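Side-chain contacts in Pbp related beta-lactamase (Pyrococcus abyssi, PDB 2QMI), which is an octameric, self-compartmentalizing archaeal peptidase related to penicillin-binding proteins and serine beta-lactamases: residues E262-E265 and K266-S270; A338-A341 and L342-L346; E97-T100 and V101-L105; L192-N195 and R196-F199. All coordinates share one frame; numbering follows the deposited sequence.

Interaction 1: E262-E265 and K266-S270; sequences EYIE and KMETS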
ATOM      1  N   GLU A 262      -2.316   3.813  66.722  1.00 28.13           N
ATOM      2  CA  GLU A 262      -3.135   2.610  66.658  1.00 28.74           C
ATOM      3  C   GLU A 262      -3.789   2.518  65.279  1.00 28.44           C
ATOM      4  O   GLU A 262      -4.037   1.426  64.773  1.00 27.58           O
ATOM      5  CB  GLU A 262      -4.218   2.635  67.742  1.00 29.48           C
ATOM      6  CG  GLU A 262      -3.710   2.477  69.181  1.00 31.94           C
ATOM      7  CD  GLU A 262      -2.621   3.475  69.561  1.00 32.98           C
ATOM      8  OE1 GLU A 262      -2.753   4.683  69.237  1.00 33.47           O
ATOM      9  OE2 GLU A 262      -1.632   3.049  70.200  1.00 34.54           O
ATOM     10  N   TYR A 263      -4.064   3.668  64.674  1.00 27.20           N
ATOM     11  CA  TYR A 263      -4.696   3.689  63.358  1.00 28.25           C
ATOM     12  C   TYR A 263      -3.706   3.413  62.236  1.00 27.49           C
ATOM     13  O   TYR A 263      -4.016   2.664  61.299  1.00 26.34           O
ATOM     14  CB  TYR A 263      -5.425   5.022  63.148  1.00 28.24           C
ATOM     15  CG  TYR A 263      -6.695   5.063  63.959  1.00 30.42           C
ATOM     16  CD1 TYR A 263      -7.850   4.443  63.491  1.00 30.28           C
ATOM     17  CD2 TYR A 263      -6.710   5.602  65.254  1.00 30.93           C
ATOM     18  CE1 TYR A 263      -8.986   4.344  64.285  1.00 31.36           C
ATOM     19  CE2 TYR A 263      -7.844   5.507  66.060  1.00 31.38           C
ATOM     20  CZ  TYR A 263      -8.977   4.873  65.566  1.00 31.76           C
ATOM     21  OH  TYR A 263     -10.103   4.746  66.342  1.00 32.39           O
ATOM     22  N   ILE A 264      -2.513   3.997  62.335  1.00 26.15           N
ATOM     23  CA  ILE A 264      -1.491   3.767  61.322  1.00 26.03           C
ATOM     24  C   ILE A 264      -1.242   2.261  61.223  1.00 26.51           C
ATOM     25  O   ILE A 264      -1.056   1.713  60.133  1.00 25.84           O
ATOM     26  CB  ILE A 264      -0.176   4.487  61.673  1.00 23.78           C
ATOM     27  CG1 ILE A 264      -0.402   5.998  61.652  1.00 23.37           C
ATOM     28  CG2 ILE A 264       0.912   4.104  60.685  1.00 23.09           C
ATOM     29  CD1 ILE A 264       0.859   6.824  61.857  1.00 23.67           C
ATOM     30  N   GLU A 265      -1.273   1.591  62.370  1.00 28.47           N
ATOM     31  CA  GLU A 265      -1.058   0.151  62.412  1.00 29.03           C
ATOM     32  C   GLU A 265      -2.209  -0.609  61.777  1.00 27.92           C
ATOM     33  O   GLU A 265      -2.028  -1.715  61.265  1.00 26.65           O
ATOM     34  CB  GLU A 265      -0.856  -0.300  63.854  1.00 32.52           C
ATOM     35  CG  GLU A 265       0.573  -0.102  64.320  1.00 38.69           C
ATOM     36  CD  GLU A 265       0.709  -0.207  65.816  1.00 41.83           C
ATOM     37  OE1 GLU A 265       0.103  -1.139  66.408  1.00 43.37           O
ATOM     38  OE2 GLU A 265       1.434   0.640  66.396  1.00 43.71           O
ATOM     39  N   LYS A 266      -3.395  -0.018  61.811  1.00 27.46           N
ATOM     40  CA  LYS A 266      -4.550  -0.661  61.201  1.00 27.42           C
ATOM     41  C   LYS A 266      -4.344  -0.677  59.689  1.00 26.07           C
ATOM     42  O   LYS A 266      -4.643  -1.660  59.019  1.00 26.15           O
ATOM     43  CB  LYS A 266      -5.837   0.102  61.535  1.00 28.31           C
ATOM     44  CG  LYS A 266      -6.395  -0.171  62.926  1.00 30.02           C
ATOM     45  CD  LYS A 266      -7.827   0.355  63.063  1.00 30.44           C
ATOM     46  CE  LYS A 266      -8.379   0.091  64.456  1.00 30.16           C
ATOM     47  NZ  LYS A 266      -7.545   0.732  65.510  1.00 31.24           N
ATOM     48  N   MET A 267      -3.814   0.424  59.166  1.00 24.82           N
ATOM     49  CA  MET A 267      -3.570   0.564  57.735  1.00 23.69           C
ATOM     50  C   MET A 267      -2.470  -0.361  57.226  1.00 22.71           C
ATOM     51  O   MET A 267      -2.495  -0.772  56.066  1.00 23.28           O
ATOM     52  CB  MET A 267      -3.210   2.018  57.408  1.00 22.01           C
ATOM     53  CG  MET A 267      -4.323   3.010  57.711  1.00 22.91           C
ATOM     54  SD  MET A 267      -3.845   4.731  57.425  1.00 22.21           S
ATOM     55  CE  MET A 267      -3.641   4.724  55.641  1.00 22.55           C
ATOM     56  N   GLU A 268      -1.515  -0.689  58.096  1.00 22.42           N
ATOM     57  CA  GLU A 268      -0.389  -1.551  57.734  1.00 21.98           C
ATOM     58  C   GLU A 268      -0.662  -3.024  58.014  1.00 22.35           C
ATOM     59  O   GLU A 268       0.240  -3.853  57.917  1.00 23.13           O
ATOM     60  CB  GLU A 268       0.874  -1.127  58.498  1.00 21.80           C
ATOM     61  CG  GLU A 268       1.271   0.330  58.309  1.00 22.53           C
ATOM     62  CD  GLU A 268       2.509   0.718  59.114  1.00 25.00           C
ATOM     63  OE1 GLU A 268       2.997  -0.119  59.910  1.00 25.73           O
ATOM     64  OE2 GLU A 268       2.993   1.864  58.953  1.00 25.01           O
ATOM     65  N   THR A 269      -1.905  -3.354  58.358  1.00 22.24           N
ATOM     66  CA  THR A 269      -2.252  -4.741  58.657  1.00 22.18           C
ATOM     67  C   THR A 269      -2.806  -5.475  57.435  1.00 21.78           C
ATOM     68  O   THR A 269      -3.711  -4.988  56.765  1.00 21.40           O
ATOM     69  CB  THR A 269      -3.294  -4.818  59.801  1.00 21.43           C
ATOM     70  OG1 THR A 269      -2.776  -4.165  60.966  1.00 22.55           O
ATOM     71  CG2 THR A 269      -3.604  -6.273  60.150  1.00 21.67           C
ATOM     72  N   SER A 270      -2.258  -6.649  57.152  1.00 21.03           N
ATOM     73  CA  SER A 270      -2.715  -7.427  56.015  1.00 22.09           C
ATOM     74  C   SER A 270      -4.034  -8.124  56.349  1.00 23.08           C
ATOM     75  O   SER A 270      -4.058  -9.087  57.115  1.00 21.65           O
ATOM     76  CB  SER A 270      -1.658  -8.465  55.622  1.00 21.93           C
ATOM     77  OG  SER A 270      -2.019  -9.130  54.420  1.00 23.82           O
TER
HETATM   78  O   HOH W   1      -5.009  -0.930  65.894  1.00 32.44           O
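K266 lies alongside Y263 on the last turns of helix 261-267, and the two side chains point the same way. The lysine chain runs extended as far as CE and then bends at chi4 (59°). That bend puts K266 NZ over one face of the Y263 ring, 4.3 Å from the ring centroid and 20° off the ring normal. This is a cation-pi contact, with the ammonium displaced somewhat toward the rim. A water bridges the same NZ to the backbone: it accepts from K266 NZ at 3.1 Å and donates to E262 O. M267 continues the helix, its N bonded to Y263 O at 3.1 Å. Its side chain leads off to A66 and M70 of helix 61-74, the helix that Y263 also touches. E268 is the first residue to leave helical angles. Its N still bonds to I264 O, at 3.2 Å. Its extended side chain runs beside I264, with E268 OE2 3.5 Å from I264 CG2. The carboxylate is held from outside, by a salt bridge to R254 and a hydrogen bond to Y315. T269 then turns its hydroxyl back to the helix end, where T269 OG1 donates to E265 O at 2.6 Å, tilted 22° from the carbonyl plane. The helix thus ends with a side-chain hydroxyl on one of its last carbonyls. The ring and the water together give the lysine ammonium two kinds of partner, which probably steadies its positive charge on this partly exposed flank.

Interaction 2: A338-A341 and L342-L346; sequences AMYA and LALLL
Y340 and L344 cross obliquely, one helical turn apart. The leucine methyl L344 CD1 approaches Y340 CD2 of the tyrosine ring at 4.0 Å and lies at the same distance from Y340 CE2. It meets the ring at a slant. The tyrosine has CG anti to the backbone N (chi1 -166°), which swings the ring to the flank of the helix where L344 also emerges. L344 has its CG beside the backbone N instead. L344 CG is 3.3 Å from Y340 O, and the leucine also packs on the carbonyl of the residue whose ring it meets. L342 repeats that placement one turn along from A338. L342 CG is 3.3 Å from A338 O, and the branches of L342 lead to another side of the helix. The small A343 lays its CB 3.4 Å from M339 O. Under these side chains the backbone is regular. L342 N, A343 N, L344 N and L345 N bond in turn to the carbonyls of A338, M339, Y340 and A341. L346 is the first residue beyond helical angles. The contact is the C-terminal part of helix 334-345, which packs on the antiparallel sheet beside helix 3-16. Y340 and L344 face K5 and L6 of helix 3-16. The Y340 ring also stacks with F9, and its OH is hydrogen-bonded to E351. On the sheet side, A338 and L342 pack on strand 321-327, while M339 touches Y312 of strand 310-316.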
ATOM      1  N   ALA A 338      12.328   1.859  43.112  1.00 18.08           N
ATOM      2  CA  ALA A 338      12.207   2.051  44.552  1.00 17.83           C
ATOM      3  C   ALA A 338      12.839   0.889  45.318  1.00 19.52           C
ATOM      4  O   ALA A 338      13.615   1.097  46.252  1.00 19.25           O
ATOM      5  CB  ALA A 338      10.740   2.194  44.938  1.00 15.97           C
ATOM      6  N   MET A 339      12.512  -0.335  44.914  1.00 19.35           N
ATOM      7  CA  MET A 339      13.036  -1.516  45.584  1.00 20.02           C
ATOM      8  C   MET A 339      14.553  -1.680  45.425  1.00 20.37           C
ATOM      9  O   MET A 339      15.221  -2.198  46.320  1.00 19.88           O
ATOM     10  CB  MET A 339      12.281  -2.751  45.094  1.00 20.67           C
ATOM     11  CG  MET A 339      10.778  -2.620  45.309  1.00 20.92           C
ATOM     12  SD  MET A 339       9.784  -4.003  44.715  1.00 25.43           S
ATOM     13  CE  MET A 339       8.413  -3.990  45.866  1.00 21.65           C
ATOM     14  N   TYR A 340      15.092  -1.213  44.303  1.00 20.09           N
ATOM     15  CA  TYR A 340      16.526  -1.280  44.045  1.00 19.46           C
ATOM     16  C   TYR A 340      17.239  -0.416  45.099  1.00 19.38           C
ATOM     17  O   TYR A 340      18.263  -0.810  45.658  1.00 18.45           O
ATOM     18  CB  TYR A 340      16.830  -0.733  42.643  1.00 20.75           C
ATOM     19  CG  TYR A 340      18.219  -1.037  42.116  1.00 21.84           C
ATOM     20  CD1 TYR A 340      18.446  -2.143  41.296  1.00 23.80           C
ATOM     21  CD2 TYR A 340      19.301  -0.205  42.414  1.00 23.86           C
ATOM     22  CE1 TYR A 340      19.718  -2.414  40.775  1.00 23.98           C
ATOM     23  CE2 TYR A 340      20.579  -0.465  41.900  1.00 23.99           C
ATOM     24  CZ  TYR A 340      20.772  -1.569  41.078  1.00 24.35           C
ATOM     25  OH  TYR A 340      22.007  -1.808  40.531  1.00 25.57           O
ATOM     26  N   ALA A 341      16.689   0.767  45.356  1.00 18.44           N
ATOM     27  CA  ALA A 341      17.259   1.678  46.340  1.00 19.86           C
ATOM     28  C   ALA A 341      17.103   1.077  47.744  1.00 20.75           C
ATOM     29  O   ALA A 341      18.064   1.037  48.520  1.00 22.13           O
ATOM     30  CB  ALA A 341      16.569   3.040  46.258  1.00 18.62           C
ATOM     31  N   LEU A 342      15.900   0.605  48.066  1.00 19.61           N
ATOM     32  CA  LEU A 342      15.655  -0.001  49.370  1.00 20.40           C
ATOM     33  C   LEU A 342      16.648  -1.124  49.646  1.00 21.09           C
ATOM     34  O   LEU A 342      17.192  -1.218  50.746  1.00 22.80           O
ATOM     35  CB  LEU A 342      14.223  -0.534  49.451  1.00 19.03           C
ATOM     36  CG  LEU A 342      13.131   0.538  49.503  1.00 18.47           C
ATOM     37  CD1 LEU A 342      11.772  -0.088  49.287  1.00 18.88           C
ATOM     38  CD2 LEU A 342      13.193   1.255  50.837  1.00 19.42           C
ATOM     39  N   ALA A 343      16.893  -1.966  48.646  1.00 21.61           N
ATOM     40  CA  ALA A 343      17.838  -3.070  48.788  1.00 23.11           C
ATOM     41  C   ALA A 343      19.234  -2.559  49.143  1.00 24.58           C
ATOM     42  O   ALA A 343      19.897  -3.101  50.035  1.00 26.38           O
ATOM     43  CB  ALA A 343      17.899  -3.871  47.503  1.00 23.51           C
ATOM     44  N   LEU A 344      19.683  -1.523  48.440  1.00 24.31           N
ATOM     45  CA  LEU A 344      20.994  -0.944  48.698  1.00 24.42           C
ATOM     46  C   LEU A 344      21.084  -0.466  50.140  1.00 24.65           C
ATOM     47  O   LEU A 344      22.048  -0.763  50.852  1.00 25.05           O
ATOM     48  CB  LEU A 344      21.247   0.222  47.745  1.00 23.72           C
ATOM     49  CG  LEU A 344      21.399  -0.167  46.276  1.00 23.80           C
ATOM     50  CD1 LEU A 344      21.529   1.094  45.429  1.00 23.50           C
ATOM     51  CD2 LEU A 344      22.620  -1.062  46.108  1.00 22.26           C
ATOM     52  N   LEU A 345      20.068   0.276  50.567  1.00 26.32           N
ATOM     53  CA  LEU A 345      19.997   0.799  51.930  1.00 26.69           C
ATOM     54  C   LEU A 345      19.987  -0.322  52.968  1.00 26.63           C
ATOM     55  O   LEU A 345      20.462  -0.135  54.092  1.00 27.57           O
ATOM     56  CB  LEU A 345      18.737   1.654  52.095  1.00 26.75           C
ATOM     57  CG  LEU A 345      18.721   3.008  51.384  1.00 27.52           C
ATOM     58  CD1 LEU A 345      17.310   3.556  51.337  1.00 26.85           C
ATOM     59  CD2 LEU A 345      19.644   3.966  52.117  1.00 28.07           C
ATOM     60  N   LEU A 346      19.430  -1.471  52.595  1.00 25.41           N
ATOM     61  CA  LEU A 346      19.363  -2.626  53.482  1.00 26.11           C
ATOM     62  C   LEU A 346      20.645  -3.459  53.380  1.00 27.66           C
ATOM     63  O   LEU A 346      20.725  -4.569  53.924  1.00 27.23           O
ATOM     64  CB  LEU A 346      18.161  -3.506  53.121  1.00 25.20           C
ATOM     65  CG  LEU A 346      16.760  -3.025  53.514  1.00 24.56           C
ATOM     66  CD1 LEU A 346      15.710  -3.895  52.826  1.00 21.96           C
ATOM     67  CD2 LEU A 346      16.589  -3.092  55.023  1.00 23.28           C
TER

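Interaction 3: E97-T100 and V101-L105; sequences EPVT and VHHLL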
ATOM      1  N   GLU A  97     -25.897  -9.861  51.874  1.00 27.40           N
ATOM      2  CA  GLU A  97     -24.934  -9.379  52.865  1.00 26.63           C
ATOM      3  C   GLU A  97     -24.391  -7.992  52.498  1.00 26.13           C
ATOM      4  O   GLU A  97     -23.968  -7.757  51.367  1.00 25.49           O
ATOM      5  CB  GLU A  97     -23.766 -10.367  52.995  1.00 28.21           C
ATOM      6  CG  GLU A  97     -24.094 -11.677  53.711  1.00 29.19           C
ATOM      7  CD  GLU A  97     -24.569 -11.450  55.143  1.00 29.98           C
ATOM      8  OE1 GLU A  97     -24.042 -10.521  55.796  1.00 30.76           O
ATOM      9  OE2 GLU A  97     -25.458 -12.202  55.613  1.00 29.78           O
ATOM     10  N   PRO A  98     -24.389  -7.056  53.464  1.00 25.32           N
ATOM     11  CA  PRO A  98     -23.908  -5.681  53.277  1.00 24.17           C
ATOM     12  C   PRO A  98     -22.406  -5.456  53.066  1.00 24.54           C
ATOM     13  O   PRO A  98     -21.565  -6.101  53.693  1.00 24.14           O
ATOM     14  CB  PRO A  98     -24.405  -4.975  54.535  1.00 24.47           C
ATOM     15  CG  PRO A  98     -24.353  -6.073  55.565  1.00 23.88           C
ATOM     16  CD  PRO A  98     -24.971  -7.221  54.807  1.00 23.83           C
ATOM     17  N   VAL A  99     -22.084  -4.521  52.173  1.00 24.03           N
ATOM     18  CA  VAL A  99     -20.699  -4.152  51.901  1.00 23.61           C
ATOM     19  C   VAL A  99     -20.376  -3.045  52.906  1.00 23.05           C
ATOM     20  O   VAL A  99     -21.120  -2.068  53.017  1.00 23.19           O
ATOM     21  CB  VAL A  99     -20.524  -3.595  50.463  1.00 23.84           C
ATOM     22  CG1 VAL A  99     -19.142  -2.984  50.309  1.00 24.32           C
ATOM     23  CG2 VAL A  99     -20.729  -4.703  49.439  1.00 21.67           C
ATOM     24  N   THR A 100     -19.275  -3.196  53.639  1.00 23.42           N
ATOM     25  CA  THR A 100     -18.891  -2.208  54.651  1.00 21.93           C
ATOM     26  C   THR A 100     -17.718  -1.331  54.227  1.00 22.72           C
ATOM     27  O   THR A 100     -17.045  -1.619  53.232  1.00 23.53           O
ATOM     28  CB  THR A 100     -18.491  -2.889  55.961  1.00 20.65           C
ATOM     29  OG1 THR A 100     -17.281  -3.624  55.753  1.00 22.15           O
ATOM     30  CG2 THR A 100     -19.588  -3.838  56.434  1.00 17.81           C
ATOM     31  N   VAL A 101     -17.469  -0.273  54.997  1.00 22.28           N
ATOM     32  CA  VAL A 101     -16.364   0.644  54.721  1.00 23.36           C
ATOM     33  C   VAL A 101     -15.050  -0.141  54.709  1.00 23.88           C
ATOM     34  O   VAL A 101     -14.108   0.196  53.990  1.00 23.38           O
ATOM     35  CB  VAL A 101     -16.260   1.750  55.802  1.00 24.86           C
ATOM     36  CG1 VAL A 101     -15.104   2.690  55.474  1.00 24.86           C
ATOM     37  CG2 VAL A 101     -17.567   2.526  55.885  1.00 25.51           C
ATOM     38  N   HIS A 102     -15.007  -1.190  55.524  1.00 22.54           N
ATOM     39  CA  HIS A 102     -13.844  -2.053  55.630  1.00 22.83           C
ATOM     40  C   HIS A 102     -13.666  -2.825  54.332  1.00 22.60           C
ATOM     41  O   HIS A 102     -12.552  -2.936  53.822  1.00 23.01           O
ATOM     42  CB  HIS A 102     -14.026  -3.038  56.788  1.00 22.80           C
ATOM     43  CG  HIS A 102     -12.976  -4.101  56.848  1.00 22.48           C
ATOM     44  ND1 HIS A 102     -11.679  -3.844  57.237  1.00 22.23           N
ATOM     45  CD2 HIS A 102     -13.027  -5.421  56.549  1.00 22.42           C
ATOM     46  CE1 HIS A 102     -10.978  -4.962  57.177  1.00 22.32           C
ATOM     47  NE2 HIS A 102     -11.771  -5.933  56.763  1.00 22.30           N
ATOM     48  N   HIS A 103     -14.765  -3.368  53.810  1.00 22.26           N
ATOM     49  CA  HIS A 103     -14.719  -4.122  52.561  1.00 21.12           C
ATOM     50  C   HIS A 103     -14.138  -3.271  51.426  1.00 21.49           C
ATOM     51  O   HIS A 103     -13.277  -3.734  50.677  1.00 21.92           O
ATOM     52  CB  HIS A 103     -16.119  -4.612  52.158  1.00 22.18           C
ATOM     53  CG  HIS A 103     -16.710  -5.621  53.097  1.00 23.32           C
ATOM     54  ND1 HIS A 103     -15.988  -6.676  53.613  1.00 23.87           N
ATOM     55  CD2 HIS A 103     -17.964  -5.750  53.590  1.00 23.52           C
ATOM     56  CE1 HIS A 103     -16.770  -7.409  54.385  1.00 23.58           C
ATOM     57  NE2 HIS A 103     -17.975  -6.870  54.387  1.00 24.39           N
ATOM     58  N   LEU A 104     -14.609  -2.032  51.301  1.00 19.72           N
ATOM     59  CA  LEU A 104     -14.128  -1.135  50.251  1.00 20.39           C
ATOM     60  C   LEU A 104     -12.638  -0.842  50.399  1.00 20.00           C
ATOM     61  O   LEU A 104     -11.901  -0.822  49.419  1.00 20.31           O
ATOM     62  CB  LEU A 104     -14.903   0.188  50.267  1.00 18.20           C
ATOM     63  CG  LEU A 104     -16.408   0.183  49.981  1.00 18.08           C
ATOM     64  CD1 LEU A 104     -16.934   1.619  50.033  1.00 16.94           C
ATOM     65  CD2 LEU A 104     -16.681  -0.434  48.622  1.00 16.60           C
ATOM     66  N   LEU A 105     -12.204  -0.601  51.629  1.00 20.50           N
ATOM     67  CA  LEU A 105     -10.798  -0.310  51.903  1.00 20.52           C
ATOM     68  C   LEU A 105      -9.897  -1.471  51.495  1.00 19.73           C
ATOM     69  O   LEU A 105      -8.768  -1.265  51.048  1.00 20.49           O
ATOM     70  CB  LEU A 105     -10.600  -0.037  53.397  1.00 20.33           C
ATOM     71  CG  LEU A 105     -11.134   1.265  53.996  1.00 20.19           C
ATOM     72  CD1 LEU A 105     -11.115   1.170  55.521  1.00 21.07           C
ATOM     73  CD2 LEU A 105     -10.289   2.436  53.506  1.00 20.48           C
TER
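The H103 imidazole has the hydroxyl of T100 over one face. T100 OG1 stands 3.1 Å above the ring plane, displaced toward the rim. Near the plane, at the edge, lie the backbone of V99 and the carbonyl oxygen of P98, with P98 O 3.6 Å from H103 CD2. The H102 ring turns elsewhere, to a hydrogen bond with Y286 and an edge-to-face contact with Y271. With chi1 at 67°, T100 OG1 lies between its backbone N and carbonyl carbon and points at the amides of the first turn. It accepts from H103 N at 3.2 Å with an angle of 159° at the hydrogen. A second bond, from H102 N, is weak. The backbone closes the turn with L104 N donating to T100 O at 3.1 Å. Beside the cap, V99 CG1 packs on L104 CD2 at 3.9 Å, the two side chains crossing at about a right angle. L104 goes on to meet L167 and L168 of helix 162-176. H103 ND1 has a weak hydrogen bond to S108. The whole is a threonine N-cap at the start of helix 101-105, with V99, just before the cap, packed against L104, four residues after T100, as in a hydrophobic staple.

Interaction 4: L192-N195 and R196-F199; sequences LGMN and RSYF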
ATOM      1  N   LEU A 192       0.733  18.489  57.264  1.00 24.85           N
ATOM      2  CA  LEU A 192       1.931  17.706  56.967  1.00 24.03           C
ATOM      3  C   LEU A 192       2.978  18.543  56.226  1.00 22.93           C
ATOM      4  O   LEU A 192       4.086  18.077  55.970  1.00 24.32           O
ATOM      5  CB  LEU A 192       1.564  16.471  56.138  1.00 23.20           C
ATOM      6  CG  LEU A 192       1.838  15.096  56.749  1.00 24.03           C
ATOM      7  CD1 LEU A 192       1.425  15.060  58.216  1.00 23.47           C
ATOM      8  CD2 LEU A 192       1.079  14.042  55.943  1.00 24.44           C
ATOM      9  N   GLY A 193       2.617  19.773  55.880  1.00 21.36           N
ATOM     10  CA  GLY A 193       3.544  20.660  55.192  1.00 23.64           C
ATOM     11  C   GLY A 193       3.695  20.478  53.688  1.00 23.72           C
ATOM     12  O   GLY A 193       4.605  21.053  53.079  1.00 23.08           O
ATOM     13  N   MET A 194       2.809  19.689  53.087  1.00 24.32           N
ATOM     14  CA  MET A 194       2.848  19.434  51.651  1.00 24.32           C
ATOM     15  C   MET A 194       2.151  20.561  50.903  1.00 25.27           C
ATOM     16  O   MET A 194       0.965  20.463  50.576  1.00 26.05           O
ATOM     17  CB  MET A 194       2.175  18.095  51.355  1.00 23.99           C
ATOM     18  CG  MET A 194       2.976  16.918  51.892  1.00 24.78           C
ATOM     19  SD  MET A 194       1.998  15.487  52.308  1.00 24.33           S
ATOM     20  CE  MET A 194       1.735  14.765  50.641  1.00 24.26           C
ATOM     21  N   ASN A 195       2.904  21.627  50.634  1.00 25.05           N
ATOM     22  CA  ASN A 195       2.369  22.802  49.960  1.00 25.89           C
ATOM     23  C   ASN A 195       2.444  22.762  48.442  1.00 26.18           C
ATOM     24  O   ASN A 195       2.077  23.734  47.784  1.00 26.35           O
ATOM     25  CB  ASN A 195       3.077  24.056  50.476  1.00 27.62           C
ATOM     26  CG  ASN A 195       3.031  24.165  51.996  1.00 28.17           C
ATOM     27  OD1 ASN A 195       1.955  24.168  52.602  1.00 28.37           O
ATOM     28  ND2 ASN A 195       4.206  24.254  52.619  1.00 30.34           N
ATOM     29  N   ARG A 196       2.921  21.651  47.887  1.00 25.94           N
ATOM     30  CA  ARG A 196       3.005  21.509  46.432  1.00 23.90           C
ATOM     31  C   ARG A 196       2.405  20.176  45.982  1.00 24.16           C
ATOM     32  O   ARG A 196       2.956  19.467  45.138  1.00 24.17           O
ATOM     33  CB  ARG A 196       4.457  21.664  45.959  1.00 24.17           C
ATOM     34  CG  ARG A 196       4.991  23.080  46.187  1.00 23.77           C
ATOM     35  CD  ARG A 196       6.354  23.350  45.553  1.00 22.26           C
ATOM     36  NE  ARG A 196       6.337  23.253  44.094  1.00 21.50           N
ATOM     37  CZ  ARG A 196       6.937  22.286  43.410  1.00 20.35           C
ATOM     38  NH1 ARG A 196       7.601  21.338  44.053  1.00 19.43           N
ATOM     39  NH2 ARG A 196       6.865  22.259  42.085  1.00 20.93           N
ATOM     40  N   SER A 197       1.262  19.848  46.579  1.00 22.22           N
ATOM     41  CA  SER A 197       0.516  18.639  46.267  1.00 22.40           C
ATOM     42  C   SER A 197      -0.865  19.164  45.883  1.00 22.42           C
ATOM     43  O   SER A 197      -1.504  19.838  46.686  1.00 21.75           O
ATOM     44  CB  SER A 197       0.438  17.739  47.502  1.00 20.78           C
ATOM     45  OG  SER A 197       1.742  17.374  47.937  1.00 20.95           O
ATOM     46  N   TYR A 198      -1.331  18.860  44.673  1.00 22.88           N
ATOM     47  CA  TYR A 198      -2.613  19.400  44.217  1.00 24.16           C
ATOM     48  C   TYR A 198      -3.671  18.432  43.675  1.00 24.41           C
ATOM     49  O   TYR A 198      -3.413  17.246  43.456  1.00 24.97           O
ATOM     50  CB  TYR A 198      -2.356  20.436  43.125  1.00 24.47           C
ATOM     51  CG  TYR A 198      -1.198  21.390  43.365  1.00 25.34           C
ATOM     52  CD1 TYR A 198      -1.336  22.503  44.201  1.00 26.37           C
ATOM     53  CD2 TYR A 198       0.020  21.212  42.706  1.00 25.87           C
ATOM     54  CE1 TYR A 198      -0.293  23.419  44.370  1.00 25.91           C
ATOM     55  CE2 TYR A 198       1.065  22.120  42.868  1.00 26.86           C
ATOM     56  CZ  TYR A 198       0.902  23.219  43.698  1.00 26.68           C
ATOM     57  OH  TYR A 198       1.938  24.113  43.850  1.00 27.24           O
ATOM     58  N   PHE A 199      -4.859  18.988  43.437  1.00 24.14           N
ATOM     59  CA  PHE A 199      -6.006  18.276  42.868  1.00 23.44           C
ATOM     60  C   PHE A 199      -6.534  19.054  41.664  1.00 24.26           C
ATOM     61  O   PHE A 199      -6.828  18.483  40.611  1.00 22.16           O
ATOM     62  CB  PHE A 199      -7.144  18.158  43.888  1.00 22.78           C
ATOM     63  CG  PHE A 199      -7.077  16.927  44.737  1.00 22.79           C
ATOM     64  CD1 PHE A 199      -7.243  15.666  44.168  1.00 22.13           C
ATOM     65  CD2 PHE A 199      -6.855  17.022  46.106  1.00 21.51           C
ATOM     66  CE1 PHE A 199      -7.192  14.517  44.950  1.00 22.26           C
ATOM     67  CE2 PHE A 199      -6.802  15.879  46.897  1.00 21.93           C
ATOM     68  CZ  PHE A 199      -6.970  14.622  46.318  1.00 21.85           C
TER
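The chain leaves helix 180-189 through a Schellman motif with G193 at positive phi, makes an inverse gamma turn centred on M194, and then runs on without regular structure. M194 and S197 touch across this bend. The serine S197 OG lies 3.5 Å from M194 CB. The methionine chain is bent at chi3 (79°), which curls M194 CE back to 3.8 Å from S197 OG. The thioether arm thus lies beside the hydroxyl and makes no hydrogen bond with it. S197 OG is instead hydrogen-bonded to D243 and S239. Next along, R196 folds its CG against the preceding peptide, 3.4 Å from N195 O. Its guanidinium leaves for a salt bridge with D207 and a hydrogen bond to E52 O. Y198 brings its hydroxyl near the same carbonyl, with Y198 OH 4.0 Å from N195 O, but its bond goes to D207. No hydrogen bond joins the two segments, so the polar ends are held by the surroundings. D243 bonds to R196 N and S197 OG, just after the turn, and D207 bonds to the side chains of R196 and Y198. D207 probably offsets the arginine charge, while D243 helps hold the course of the loop.

The order along the chain is interactions 3, 4, 1 and 2, all in the beta-lactamase-like part of the protein, away from the C-terminal barrel. Interactions 1 and 3 are the nearest pair, with centres 17 Å apart and nearest atoms about 7 Å apart. Helix 61-74 receives side chains from both, and Y286 and Y271 also reach both. Helix 241-252 links interactions 1 and 4, whose centres are 23 Å apart. The centres of interactions 2 and 3 are about 35 Å apart. Interactions 1, 3 and 4 lie among the helices, with E268 of interaction 1 also bonding to the sheet residues Y315 and K298, whereas interaction 2 lies on the sheet beside helix 3-16.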